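PDB 2BBD: coat protein from Sulfolobus turreted icosahedral virus, which probably builds the virus capsid shell as its major coat protein, with a double jelly-roll fold like that of certain bacterial and eukaryotic virus capsid proteins. Local coordinates for residues Gly138-Pro141 with Ser145-Ala148; Thr231-Lys236 with Ile273-Tyr278; Ile131-Leu136 with Phe150-Thr155; Ala121-Thr126 with Gly174-Ala179; Glu256-Ala259 with Ala264-Ser267. All coordinates share one frame; numbering follows the deposited sequence.

How the contacts relate
The contacts fall in two beta sandwiches of a double jelly roll. Contacts 1, 3 and 4 belong to the N-terminal one: contact 3 lies in its core, contact 1 joins the loop after strand 131-137 to the start of strand 145-158, and contact 4 closes the other end, touching contact 3 where Ile131 CD1 packs 3.6 Å from Ala125 CB. Contacts 2 and 5, in the C-terminal sandwich, are tied by a probable hydrogen bond of 2.8 Å from Tyr278 OH to Glu256 OE1. Contact 5 lies by a bound 2-methyl-2,4-pentanediol, probably from the crystallisation liquor, about 6 Å from the Ala264 side chain. The centres of contacts 2 and 3, both core contacts, are 32 Å apart.

Contact 1 (Gly138-Pro141 with Ser145-Ala148); sequences GQAP and SINA
The backbone around Ala140 and Pro141 runs past the start of the strand that carries Ile146, and the two segments come nearest at Ala140 CA and Ser145 CA, 6.3 Å apart. No hydrogen bond joins the segments. Both Ala140 and Pro141 have extended backbone angles, so 138-141 passes as an open loop, whereas 145-148 is already regular strand. Each backbone is bonded to other neighbours: Gly138 pairs with Gly17 and Leu60, while Ser145 and Asn147 pair with Ser42 and Ser40.

Three residues separate the segments, and together they make up the turn between strands 131-137 and 145-158. In the lettering of the viral jelly roll these are strands H and I, which lie in the two facing sheets, so the loop has to cross from one sheet to the other at the end of the sandwich.

The side chains that meet across this crossing are apolar, and all three touching residues remain partly accessible to solvent. The CB of Ala140 points at Ile146 and comes within 4.2 Å of its CG1. Beside it, Pro141 CD is 4.3 Å from Ile146 CD1. Ile146 reaches both because CG1 lies beside its own backbone N (chi1 -62°) and CD1 is then turned off that line (chi2 -62°), which spreads the branch along the loop: CG1 serves Ala140 and CD1 serves Pro141. The other sides of Ile146 rest on Trp14, Ile41 and Leu112, and Pro141 leans on Pro52 and Phe56.

Contact 2 (Thr231-Lys236 with Ile273-Tyr278); sequences TEYELK and IDFRKY
Ile273 lays its longer branch over one face of the Tyr233 ring, the two side chains approaching from opposite directions. CG1 of Ile273 stands 3.8 Å from the Tyr233 ring centroid and 22° off the normal, a CH-pi contact shifted toward the phenol end, where Tyr233 CZ is 3.6 Å from Ile273 CG1. The last methyl lies along the ring as well, with Ile273 CD1 3.7 Å from Tyr233 CE1. That two-carbon coverage follows from the second torsion of the isoleucine: a chi2 of 80° folds CD1 back instead of letting the branch run straight on.

Tyr233 is itself extended from its strand, with CG on the far side of CA-CB from the backbone N (chi1 171°), which carries the ring into the space between the sheets. Its hydroxyl, on a buried ring, is hydrogen-bonded to Gln214 NE2. Tyr295 and Leu297 also touch the tyrosine.

Leu235, two residues along and on the same side of the strand, meets Phe275 differently. Here the side chains cross at about a right angle, and Leu235 CD2 abuts the edge of the phenyl ring near its plane, 3.9 Å from Phe275 CE1. Phe275 starts a short 3-10 segment that interrupts its strand, and its ring swings back across to the leucine. Tyr211 and Gln214 also touch Phe275.

All four residues are buried, and no backbone bond crosses between the segments. Strands 230-237 and 270-284 belong to opposing sheets, and their inward-facing side chains form the hydrophobic core typical of a jelly-roll beta sandwich, here the C-terminal one of the pair.

Contact 3 (Ile131-Leu136 with Phe150-Thr155); sequences IILSIL and FYITIT
Ile135 and Phe150 are the main pair across the gap between strands 131-137 and 145-158, and their CA atoms are 9.3 Å apart. From its CB, Ile135 sends two branches to the phenyl ring, one over its face and one past its rim. CB stands too far back to touch the ring, and so does CG1. The CG2 methyl leaves on the side opposite the backbone N and lies above the ring plane but beyond the rim, with Ile135 CG2 3.7 Å from Phe150 CZ. Along the other branch, CG1 serves as a spacer: it lies beside the backbone N (chi1 -55°) and continues nearly straight (chi2 174°) to CD1. That methyl arrives over the face, Ile135 CD1 lying 3.9 Å from Phe150 CD2 and 4.1 Å from the ring centroid at 16° off the normal, a CH-pi contact. CD1 thus caps the CG/CD2 half of the ring, while CG2 touches the CZ end.

The neighbouring pair is looser. Leu133 CD2 and Ile152 CD1 meet methyl to methyl at 4.2 Å, on side chains that run at a slant to one another. Val35 touches both Leu133 and Phe150, Ile22 bridges Ile135 and Ile152, Val61 touches Phe150 and Phe64 touches Ile135.

No hydrogen bond spans the gap, since each strand finds its backbone partners within its own sheet: Leu133 and Ile135, for example, pair with Ile22 and Ile20. Alternate residues point inward from both strands, and such face-to-face packing of two sheets through branched aliphatic and aromatic side chains is the core of the viral jelly roll.

Contact 4 (Ala121-Thr126 with Gly174-Ala179); sequences ARFPAT and GEMPLA
Pro124 and Pro177 press against each other at the end of the N-terminal jelly roll, where the chain leaves strand 108-123 and turns toward strand 131-137; the facing segment, 174-179, belongs to the connection that leads on to the C-terminal jelly roll. Pro124 is the centre of an inverse gamma turn, across which Ala125 N makes only a weak bond to Phe123 O. At this turn the proline ring points toward 174-179.

Packing is tight here. Pro124 CB lies 3.6 Å from Pro177 CD, the closest approach of the two segments, and the rings meet at a slant. On the adjoining side Pro124 CG rests on Met176, present as selenomethionine, and is 4.0 Å from its SE. The Met176 chain passes the proline at about a right angle. Its CG lies beside the backbone N (chi1 -51°) and SE is anti to CA, which takes the chain across Pro124 CG so that CB, CG, SE and CE all touch that one atom. Phe29 backs both prolines, Val128 touches Phe123 and Met176, and Tyr68 packs its ring edge-to-face with Phe123.

The solvent side is looser. Ala179 and Glu175 are exposed, as is Thr126 on the other segment, and none of these reaches across. Arg122 makes no contact with 174-179; its guanidinium group is held instead by salt bridges to Glu157, Glu163 and Glu167, three carboxylates gathered around one cation.

Further inward the selenomethionine methyl lies between Pro124 CG and the phenyl ring, its last torsion (chi3 149°) short of fully extended, with Met176 CE 4.0 Å from Phe123 CE1.

Contact 5 (Glu256-Ala259 with Ala264-Ser267); sequences ENQA and APYS
The side-chain oxygen OE1 of Gln258 rests, without a hydrogen bond, against the backbone of the loop that follows its helix. Its nearest atom there is a carbon, Gln258 OE1 lying 3.3 Å from Ala264 CA. Gln258 NE2 is 3.5 Å from Ala264 N, two N-H donors side by side that cannot serve each other as acceptors. No hydrogen bond forms between the segments, and the contact amounts to van der Waals contact between the amide end and the backbone of Ala264.

The glutamine gets there by a bend. Its CG leaves on the side opposite the helix backbone N (chi1 177°), and a chi2 of 87° then swings the amide round from the helix to the loop, where it meets the alanine. The CA atoms of Gln258 and Ala264 are only 5.5 Å apart, as expected for a chain that doubles back just after the last turn of a helix. Gln258 and Ala264 are both exposed, so this is a shallow surface patch.

Firmer polar bonds hold the parts on either side. Ala264 O accepts a hydrogen bond from Tyr87 OH and Tyr266 N gives one to Tyr88 OH, which fasten the loop to helix 79-89. On the helical segment, Asn257 ND2 donates to Ile272 O on the next strand. A molecule of 2-methyl-2,4-pentanediol, probably from the crystallisation liquor, is hydrogen-bonded to Tyr266 O.

Helix 250-261 and this loop together form the connection between strands 243-249 and 270-284, the F-to-G crossing of the second jelly roll, and the link to helix 79-89 brings it against the corresponding helical connection of the first, consistent with the paired barrels of a double jelly-roll capsid protein.

Contact 1 (Gly138-Pro141 with Ser145-Ala148)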
# COMPACT_ATOMS: atom_id res chain seq x y z
N GLY A 138 -6.55 10.41 10.01
CA GLY A 138 -7.04 11.45 9.13
C GLY A 138 -8.01 12.33 9.91
O GLY A 138 -7.94 12.43 11.13
N GLN A 139 -8.93 12.96 9.19
CA GLN A 139 -9.92 13.85 9.80
C GLN A 139 -11.30 13.17 9.79
O GLN A 139 -11.53 12.22 9.04
CB GLN A 139 -9.96 15.14 8.99
CG GLN A 139 -10.39 16.40 9.74
CD GLN A 139 -9.41 16.83 10.81
OE1 GLN A 139 -8.21 16.94 10.57
NE2 GLN A 139 -9.93 17.08 12.00
N ALA A 140 -12.21 13.63 10.63
CA ALA A 140 -13.55 13.06 10.66
C ALA A 140 -14.37 13.67 9.53
O ALA A 140 -14.21 14.85 9.21
CB ALA A 140 -14.22 13.35 11.99
N PRO A 141 -15.24 12.87 8.88
CA PRO A 141 -16.02 13.48 7.80
C PRO A 141 -16.91 14.57 8.39
O PRO A 141 -17.28 14.52 9.56
CB PRO A 141 -16.84 12.31 7.25
CG PRO A 141 -15.95 11.13 7.54
CD PRO A 141 -15.46 11.42 8.94
N SER A 145 -19.10 12.18 14.03
CA SER A 145 -18.03 11.94 14.99
C SER A 145 -17.65 10.47 14.86
O SER A 145 -18.49 9.62 14.56
CB SER A 145 -18.52 12.25 16.41
OG SER A 145 -19.61 11.42 16.76
N ILE A 146 -16.37 10.17 15.09
CA ILE A 146 -15.86 8.79 15.01
C ILE A 146 -15.62 8.25 16.41
O ILE A 146 -14.95 8.88 17.23
CB ILE A 146 -14.50 8.74 14.24
CG1 ILE A 146 -14.70 9.23 12.80
CG2 ILE A 146 -13.94 7.34 14.25
CD1 ILE A 146 -15.64 8.40 12.00
N ASN A 147 -16.18 7.08 16.70
CA ASN A 147 -16.02 6.45 18.00
C ASN A 147 -15.45 5.05 17.73
O ASN A 147 -16.20 4.08 17.58
CB ASN A 147 -17.38 6.37 18.71
CG ASN A 147 -18.28 7.58 18.40
OD1 ASN A 147 -19.36 7.44 17.81
ND2 ASN A 147 -17.82 8.77 18.78
N ALA A 148 -14.13 4.94 17.67
CA ALA A 148 -13.48 3.67 17.37
C ALA A 148 -12.03 3.57 17.87
O ALA A 148 -11.45 4.53 18.38
CB ALA A 148 -13.52 3.43 15.85

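Contact 2 (Thr231-Lys236 with Ile273-Tyr278)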
# COMPACT_ATOMS: atom_id res chain seq x y z
N THR A 231 -6.53 7.73 -19.46
CA THR A 231 -6.89 7.00 -20.67
C THR A 231 -5.81 6.04 -21.16
O THR A 231 -6.11 5.03 -21.80
CB THR A 231 -7.23 7.98 -21.80
OG1 THR A 231 -6.12 8.86 -22.04
CG2 THR A 231 -8.44 8.81 -21.42
N GLU A 232 -4.55 6.35 -20.84
CA GLU A 232 -3.44 5.52 -21.28
C GLU A 232 -2.30 5.51 -20.26
O GLU A 232 -2.02 6.52 -19.63
CB GLU A 232 -2.90 6.05 -22.62
CG GLU A 232 -1.87 5.17 -23.30
CD GLU A 232 -2.49 4.15 -24.25
OE1 GLU A 232 -3.60 4.42 -24.77
OE2 GLU A 232 -1.86 3.10 -24.50
N TYR A 233 -1.65 4.35 -20.13
CA TYR A 233 -0.52 4.17 -19.22
C TYR A 233 0.66 3.68 -20.04
O TYR A 233 0.52 2.84 -20.92
CB TYR A 233 -0.84 3.13 -18.14
CG TYR A 233 0.37 2.75 -17.31
CD1 TYR A 233 0.67 3.44 -16.13
CD2 TYR A 233 1.22 1.71 -17.70
CE1 TYR A 233 1.79 3.10 -15.37
CE2 TYR A 233 2.35 1.37 -16.95
CZ TYR A 233 2.62 2.07 -15.78
OH TYR A 233 3.73 1.74 -15.03
N GLU A 234 1.84 4.20 -19.73
CA GLU A 234 3.03 3.84 -20.47
C GLU A 234 4.26 3.69 -19.57
O GLU A 234 4.55 4.58 -18.77
CB GLU A 234 3.29 4.92 -21.52
CG GLU A 234 4.31 4.59 -22.59
CD GLU A 234 4.53 5.76 -23.54
OE1 GLU A 234 3.55 6.50 -23.81
OE2 GLU A 234 5.67 5.94 -24.01
N LEU A 235 4.95 2.55 -19.69
CA LEU A 235 6.17 2.30 -18.93
C LEU A 235 7.25 2.29 -20.00
O LEU A 235 7.29 1.40 -20.86
CB LEU A 235 6.13 0.94 -18.22
CG LEU A 235 7.36 0.71 -17.34
CD1 LEU A 235 7.36 1.72 -16.19
CD2 LEU A 235 7.37 -0.73 -16.81
N LYS A 236 8.13 3.28 -19.95
CA LYS A 236 9.16 3.41 -20.97
C LYS A 236 10.60 3.49 -20.48
O LYS A 236 10.90 4.14 -19.48
CB LYS A 236 8.84 4.65 -21.82
CG LYS A 236 9.80 4.95 -22.96
CD LYS A 236 9.40 6.28 -23.60
CE LYS A 236 10.28 6.64 -24.79
NZ LYS A 236 9.88 7.96 -25.38
N ILE A 273 -0.43 -2.26 -12.05
CA ILE A 273 0.49 -2.77 -13.07
C ILE A 273 1.32 -3.89 -12.47
O ILE A 273 2.22 -3.63 -11.67
CB ILE A 273 1.49 -1.70 -13.57
CG1 ILE A 273 0.77 -0.59 -14.32
CG2 ILE A 273 2.55 -2.36 -14.45
CD1 ILE A 273 0.13 0.43 -13.42
N ASP A 274 1.02 -5.13 -12.84
CA ASP A 274 1.80 -6.25 -12.35
C ASP A 274 2.94 -6.41 -13.35
O ASP A 274 2.75 -6.93 -14.45
CB ASP A 274 0.96 -7.53 -12.29
CG ASP A 274 -0.07 -7.49 -11.18
OD1 ASP A 274 -1.20 -7.04 -11.42
OD2 ASP A 274 0.27 -7.90 -10.05
N PHE A 275 4.12 -5.94 -12.96
CA PHE A 275 5.30 -5.98 -13.81
C PHE A 275 5.65 -7.32 -14.43
O PHE A 275 6.05 -7.37 -15.59
CB PHE A 275 6.49 -5.39 -13.05
CG PHE A 275 6.30 -3.95 -12.66
CD1 PHE A 275 6.26 -2.95 -13.63
CD2 PHE A 275 6.12 -3.59 -11.32
CE1 PHE A 275 6.05 -1.61 -13.28
CE2 PHE A 275 5.91 -2.26 -10.96
CZ PHE A 275 5.87 -1.26 -11.95
N ARG A 276 5.51 -8.42 -13.69
CA ARG A 276 5.84 -9.73 -14.23
C ARG A 276 5.02 -10.05 -15.48
O ARG A 276 5.38 -10.94 -16.25
CB ARG A 276 5.63 -10.83 -13.19
CG ARG A 276 4.19 -11.02 -12.79
CD ARG A 276 3.99 -12.30 -12.00
NE ARG A 276 2.63 -12.41 -11.47
CZ ARG A 276 1.53 -12.29 -12.20
NH1 ARG A 276 1.60 -12.05 -13.51
NH2 ARG A 276 0.34 -12.40 -11.63
N LYS A 277 3.92 -9.34 -15.67
CA LYS A 277 3.07 -9.55 -16.83
C LYS A 277 3.66 -8.87 -18.07
O LYS A 277 3.15 -9.05 -19.18
CB LYS A 277 1.66 -9.01 -16.58
CG LYS A 277 0.82 -9.80 -15.60
CD LYS A 277 -0.55 -9.17 -15.47
CE LYS A 277 -1.42 -9.86 -14.43
NZ LYS A 277 -1.78 -11.25 -14.80
N TYR A 278 4.71 -8.08 -17.87
CA TYR A 278 5.33 -7.37 -18.97
C TYR A 278 6.84 -7.59 -19.02
O TYR A 278 7.51 -7.17 -19.96
CB TYR A 278 5.03 -5.87 -18.88
CG TYR A 278 3.56 -5.55 -18.92
CD1 TYR A 278 2.77 -5.63 -17.77
CD2 TYR A 278 2.94 -5.19 -20.12
CE1 TYR A 278 1.40 -5.35 -17.81
CE2 TYR A 278 1.58 -4.92 -20.17
CZ TYR A 278 0.82 -5.00 -19.02
OH TYR A 278 -0.53 -4.74 -19.09

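Contact 3 (Ile131-Leu136 with Phe150-Thr155)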
# COMPACT_ATOMS: atom_id res chain seq x y z
N ILE A 131 10.64 -2.06 16.29
CA ILE A 131 9.75 -2.11 15.14
C ILE A 131 8.57 -1.22 15.53
O ILE A 131 7.88 -1.49 16.51
CB ILE A 131 9.23 -3.52 14.87
CG1 ILE A 131 10.40 -4.50 14.68
CG2 ILE A 131 8.35 -3.51 13.61
CD1 ILE A 131 9.98 -5.96 14.53
N ILE A 132 8.35 -0.15 14.77
CA ILE A 132 7.26 0.77 15.07
C ILE A 132 6.29 1.00 13.93
O ILE A 132 6.70 1.34 12.82
CB ILE A 132 7.81 2.17 15.49
CG1 ILE A 132 8.65 2.04 16.77
CG2 ILE A 132 6.66 3.14 15.71
CD1 ILE A 132 9.43 3.29 17.11
N LEU A 133 5.00 0.80 14.20
CA LEU A 133 3.96 1.05 13.21
C LEU A 133 3.32 2.38 13.61
O LEU A 133 2.65 2.47 14.63
CB LEU A 133 2.89 -0.05 13.23
CG LEU A 133 1.63 0.28 12.41
CD1 LEU A 133 1.97 0.42 10.92
CD2 LEU A 133 0.60 -0.80 12.61
N SER A 134 3.55 3.41 12.82
CA SER A 134 2.98 4.71 13.12
C SER A 134 1.72 4.97 12.30
O SER A 134 1.73 4.87 11.07
CB SER A 134 4.02 5.81 12.85
OG SER A 134 5.20 5.56 13.59
N ILE A 135 0.63 5.27 12.98
CA ILE A 135 -0.61 5.55 12.28
C ILE A 135 -0.97 7.01 12.49
O ILE A 135 -1.27 7.42 13.61
CB ILE A 135 -1.79 4.70 12.80
CG1 ILE A 135 -1.44 3.22 12.72
CG2 ILE A 135 -3.06 4.97 11.95
CD1 ILE A 135 -2.50 2.33 13.35
N LEU A 136 -0.89 7.79 11.41
CA LEU A 136 -1.28 9.20 11.48
C LEU A 136 -2.74 9.19 11.04
O LEU A 136 -3.05 8.89 9.87
CB LEU A 136 -0.45 10.06 10.52
CG LEU A 136 -0.93 11.52 10.37
CD1 LEU A 136 -0.93 12.26 11.73
CD2 LEU A 136 -0.02 12.22 9.38
N PHE A 150 -8.09 1.20 17.05
CA PHE A 150 -7.31 0.36 16.17
C PHE A 150 -6.90 -0.89 16.91
O PHE A 150 -6.37 -0.81 18.03
CB PHE A 150 -6.03 1.05 15.71
CG PHE A 150 -6.25 2.19 14.77
CD1 PHE A 150 -6.26 3.50 15.24
CD2 PHE A 150 -6.41 1.96 13.41
CE1 PHE A 150 -6.41 4.57 14.35
CE2 PHE A 150 -6.57 3.02 12.52
CZ PHE A 150 -6.57 4.33 12.99
N TYR A 151 -7.15 -2.04 16.27
CA TYR A 151 -6.78 -3.34 16.80
C TYR A 151 -5.64 -3.87 15.94
O TYR A 151 -5.72 -3.87 14.71
CB TYR A 151 -7.97 -4.30 16.74
CG TYR A 151 -9.11 -3.86 17.62
CD1 TYR A 151 -9.89 -2.77 17.27
CD2 TYR A 151 -9.38 -4.52 18.83
CE1 TYR A 151 -10.91 -2.32 18.10
CE2 TYR A 151 -10.40 -4.08 19.67
CZ TYR A 151 -11.16 -2.98 19.30
OH TYR A 151 -12.16 -2.52 20.12
N ILE A 152 -4.57 -4.31 16.60
CA ILE A 152 -3.39 -4.81 15.91
C ILE A 152 -3.27 -6.33 16.02
O ILE A 152 -3.33 -6.89 17.11
CB ILE A 152 -2.12 -4.18 16.50
CG1 ILE A 152 -2.26 -2.66 16.53
CG2 ILE A 152 -0.90 -4.65 15.72
CD1 ILE A 152 -2.50 -2.01 15.15
N THR A 153 -3.10 -6.99 14.88
CA THR A 153 -2.97 -8.44 14.89
C THR A 153 -1.70 -8.85 14.15
O THR A 153 -1.46 -8.43 13.02
CB THR A 153 -4.18 -9.11 14.26
OG1 THR A 153 -5.35 -8.77 15.01
CG2 THR A 153 -4.02 -10.61 14.27
N ILE A 154 -0.88 -9.67 14.78
CA ILE A 154 0.37 -10.06 14.17
C ILE A 154 0.47 -11.53 13.81
O ILE A 154 0.08 -12.40 14.60
CB ILE A 154 1.54 -9.67 15.11
CG1 ILE A 154 1.45 -8.17 15.41
CG2 ILE A 154 2.89 -9.99 14.46
CD1 ILE A 154 2.29 -7.75 16.56
N THR A 155 0.94 -11.79 12.60
CA THR A 155 1.14 -13.16 12.17
C THR A 155 2.64 -13.44 12.31
O THR A 155 3.46 -12.78 11.69
CB THR A 155 0.71 -13.38 10.71
OG1 THR A 155 -0.71 -13.20 10.59
CG2 THR A 155 1.08 -14.78 10.27

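Contact 4 (Ala121-Thr126 with Gly174-Ala179)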
# COMPACT_ATOMS: atom_id res chain seq x y z
N ALA A 121 6.73 -10.30 4.28
CA ALA A 121 7.45 -11.47 3.78
C ALA A 121 7.72 -12.33 5.02
O ALA A 121 6.79 -12.87 5.63
CB ALA A 121 8.76 -11.03 3.12
N ARG A 122 8.99 -12.49 5.39
CA ARG A 122 9.30 -13.24 6.60
C ARG A 122 10.41 -12.47 7.30
O ARG A 122 11.57 -12.85 7.28
CB ARG A 122 9.74 -14.68 6.29
CG ARG A 122 9.48 -15.61 7.46
CD ARG A 122 9.93 -17.03 7.20
NE ARG A 122 11.37 -17.11 7.02
CZ ARG A 122 12.04 -18.26 6.91
NH1 ARG A 122 11.39 -19.42 6.97
NH2 ARG A 122 13.36 -18.24 6.75
N PHE A 123 10.00 -11.36 7.91
CA PHE A 123 10.89 -10.44 8.61
C PHE A 123 11.51 -11.04 9.88
O PHE A 123 10.81 -11.55 10.75
CB PHE A 123 10.09 -9.19 8.97
CG PHE A 123 10.93 -8.03 9.38
CD1 PHE A 123 11.69 -7.34 8.44
CD2 PHE A 123 10.96 -7.62 10.71
CE1 PHE A 123 12.47 -6.25 8.83
CE2 PHE A 123 11.74 -6.53 11.10
CZ PHE A 123 12.50 -5.84 10.16
N PRO A 124 12.85 -10.98 9.98
CA PRO A 124 13.58 -11.52 11.14
C PRO A 124 13.48 -10.54 12.33
O PRO A 124 14.48 -9.96 12.77
CB PRO A 124 15.00 -11.66 10.61
CG PRO A 124 15.12 -10.45 9.71
CD PRO A 124 13.78 -10.40 8.99
N ALA A 125 12.26 -10.39 12.83
CA ALA A 125 11.98 -9.46 13.92
C ALA A 125 12.80 -9.67 15.18
O ALA A 125 13.14 -8.71 15.86
CB ALA A 125 10.50 -9.50 14.25
N THR A 126 13.13 -10.91 15.50
CA THR A 126 13.91 -11.21 16.69
C THR A 126 15.37 -10.77 16.56
O THR A 126 16.13 -10.82 17.51
CB THR A 126 13.87 -12.71 17.02
OG1 THR A 126 14.39 -13.46 15.91
CG2 THR A 126 12.45 -13.16 17.30
N GLY A 174 26.27 -10.60 9.32
CA GLY A 174 25.67 -11.28 10.45
C GLY A 174 24.43 -10.65 11.07
O GLY A 174 23.98 -11.08 12.13
N GLU A 175 23.87 -9.63 10.42
CA GLU A 175 22.69 -8.95 10.94
C GLU A 175 21.37 -9.71 10.75
O GLU A 175 20.57 -9.81 11.67
CB GLU A 175 22.57 -7.56 10.34
CG GLU A 175 23.76 -6.66 10.68
CD GLU A 175 23.56 -5.22 10.25
OE1 GLU A 175 24.52 -4.42 10.39
OE2 GLU A 175 22.45 -4.87 9.77
N MSE A 176 21.15 -10.25 9.55
CA MSE A 176 19.92 -10.98 9.27
C MSE A 176 20.18 -12.24 8.47
O MSE A 176 21.27 -12.45 7.95
CB MSE A 176 18.95 -10.12 8.44
CG MSE A 176 18.67 -8.73 8.96
SE MSE A 176 17.41 -7.86 7.73
CE MSE A 176 16.48 -6.72 9.00
N PRO A 177 19.15 -13.11 8.35
CA PRO A 177 19.35 -14.34 7.58
C PRO A 177 19.72 -13.97 6.15
O PRO A 177 19.29 -12.94 5.63
CB PRO A 177 17.98 -15.02 7.67
CG PRO A 177 17.48 -14.59 9.01
CD PRO A 177 17.86 -13.12 9.06
N LEU A 178 20.52 -14.82 5.51
CA LEU A 178 20.96 -14.60 4.14
C LEU A 178 19.77 -14.54 3.17
O LEU A 178 19.73 -13.68 2.30
CB LEU A 178 21.90 -15.74 3.70
CG LEU A 178 22.50 -15.66 2.29
CD1 LEU A 178 23.53 -14.54 2.24
CD2 LEU A 178 23.15 -17.00 1.94
N ALA A 179 18.82 -15.45 3.34
CA ALA A 179 17.64 -15.53 2.48
C ALA A 179 16.54 -14.52 2.84
O ALA A 179 15.35 -14.80 2.66
CB ALA A 179 17.06 -16.94 2.52

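Contact 5 (Glu256-Ala259 with Ala264-Ser267)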
# COMPACT_ATOMS: atom_id res chain seq x y z
N GLU A 256 -7.48 -6.18 -17.35
CA GLU A 256 -6.43 -7.11 -16.94
C GLU A 256 -6.52 -7.35 -15.43
O GLU A 256 -6.35 -8.48 -14.97
CB GLU A 256 -5.05 -6.53 -17.29
CG GLU A 256 -3.89 -7.48 -17.00
CD GLU A 256 -2.58 -6.99 -17.58
OE1 GLU A 256 -2.07 -5.95 -17.12
OE2 GLU A 256 -2.05 -7.65 -18.51
N ASN A 257 -6.79 -6.29 -14.68
CA ASN A 257 -6.94 -6.37 -13.22
C ASN A 257 -8.16 -7.22 -12.88
O ASN A 257 -8.14 -8.01 -11.94
CB ASN A 257 -7.14 -4.97 -12.61
CG ASN A 257 -5.93 -4.08 -12.75
OD1 ASN A 257 -6.02 -2.87 -12.55
ND2 ASN A 257 -4.78 -4.67 -13.09
N GLN A 258 -9.23 -7.03 -13.65
CA GLN A 258 -10.47 -7.78 -13.47
C GLN A 258 -10.18 -9.27 -13.53
O GLN A 258 -10.66 -10.05 -12.71
CB GLN A 258 -11.46 -7.41 -14.57
CG GLN A 258 -12.78 -8.16 -14.53
CD GLN A 258 -13.80 -7.50 -13.64
OE1 GLN A 258 -14.11 -6.32 -13.81
NE2 GLN A 258 -14.33 -8.26 -12.68
N ALA A 259 -9.39 -9.66 -14.52
CA ALA A 259 -9.04 -11.07 -14.69
C ALA A 259 -8.13 -11.50 -13.56
O ALA A 259 -8.36 -12.52 -12.91
CB ALA A 259 -8.35 -11.27 -16.03
N ALA A 264 -14.08 -5.88 -10.10
CA ALA A 264 -14.18 -4.69 -10.92
C ALA A 264 -13.26 -3.62 -10.33
O ALA A 264 -12.82 -3.74 -9.18
CB ALA A 264 -15.62 -4.19 -10.95
N PRO A 265 -12.95 -2.56 -11.10
CA PRO A 265 -12.07 -1.47 -10.65
C PRO A 265 -12.59 -0.74 -9.41
O PRO A 265 -13.80 -0.57 -9.25
CB PRO A 265 -12.04 -0.52 -11.86
CG PRO A 265 -12.38 -1.41 -13.02
CD PRO A 265 -13.45 -2.30 -12.46
N TYR A 266 -11.68 -0.32 -8.55
CA TYR A 266 -12.05 0.42 -7.34
C TYR A 266 -12.79 1.69 -7.79
O TYR A 266 -13.74 2.13 -7.14
CB TYR A 266 -10.79 0.79 -6.55
CG TYR A 266 -11.08 1.59 -5.32
CD1 TYR A 266 -11.60 0.98 -4.17
CD2 TYR A 266 -10.86 2.97 -5.31
CE1 TYR A 266 -11.89 1.74 -3.04
CE2 TYR A 266 -11.15 3.73 -4.19
CZ TYR A 266 -11.66 3.11 -3.06
OH TYR A 266 -11.93 3.87 -1.95
N SER A 267 -12.34 2.26 -8.90
CA SER A 267 -12.99 3.42 -9.50
C SER A 267 -12.44 3.53 -10.91
O SER A 267 -11.57 2.74 -11.30
CB SER A 267 -12.71 4.72 -8.73
OG SER A 267 -11.39 5.18 -8.96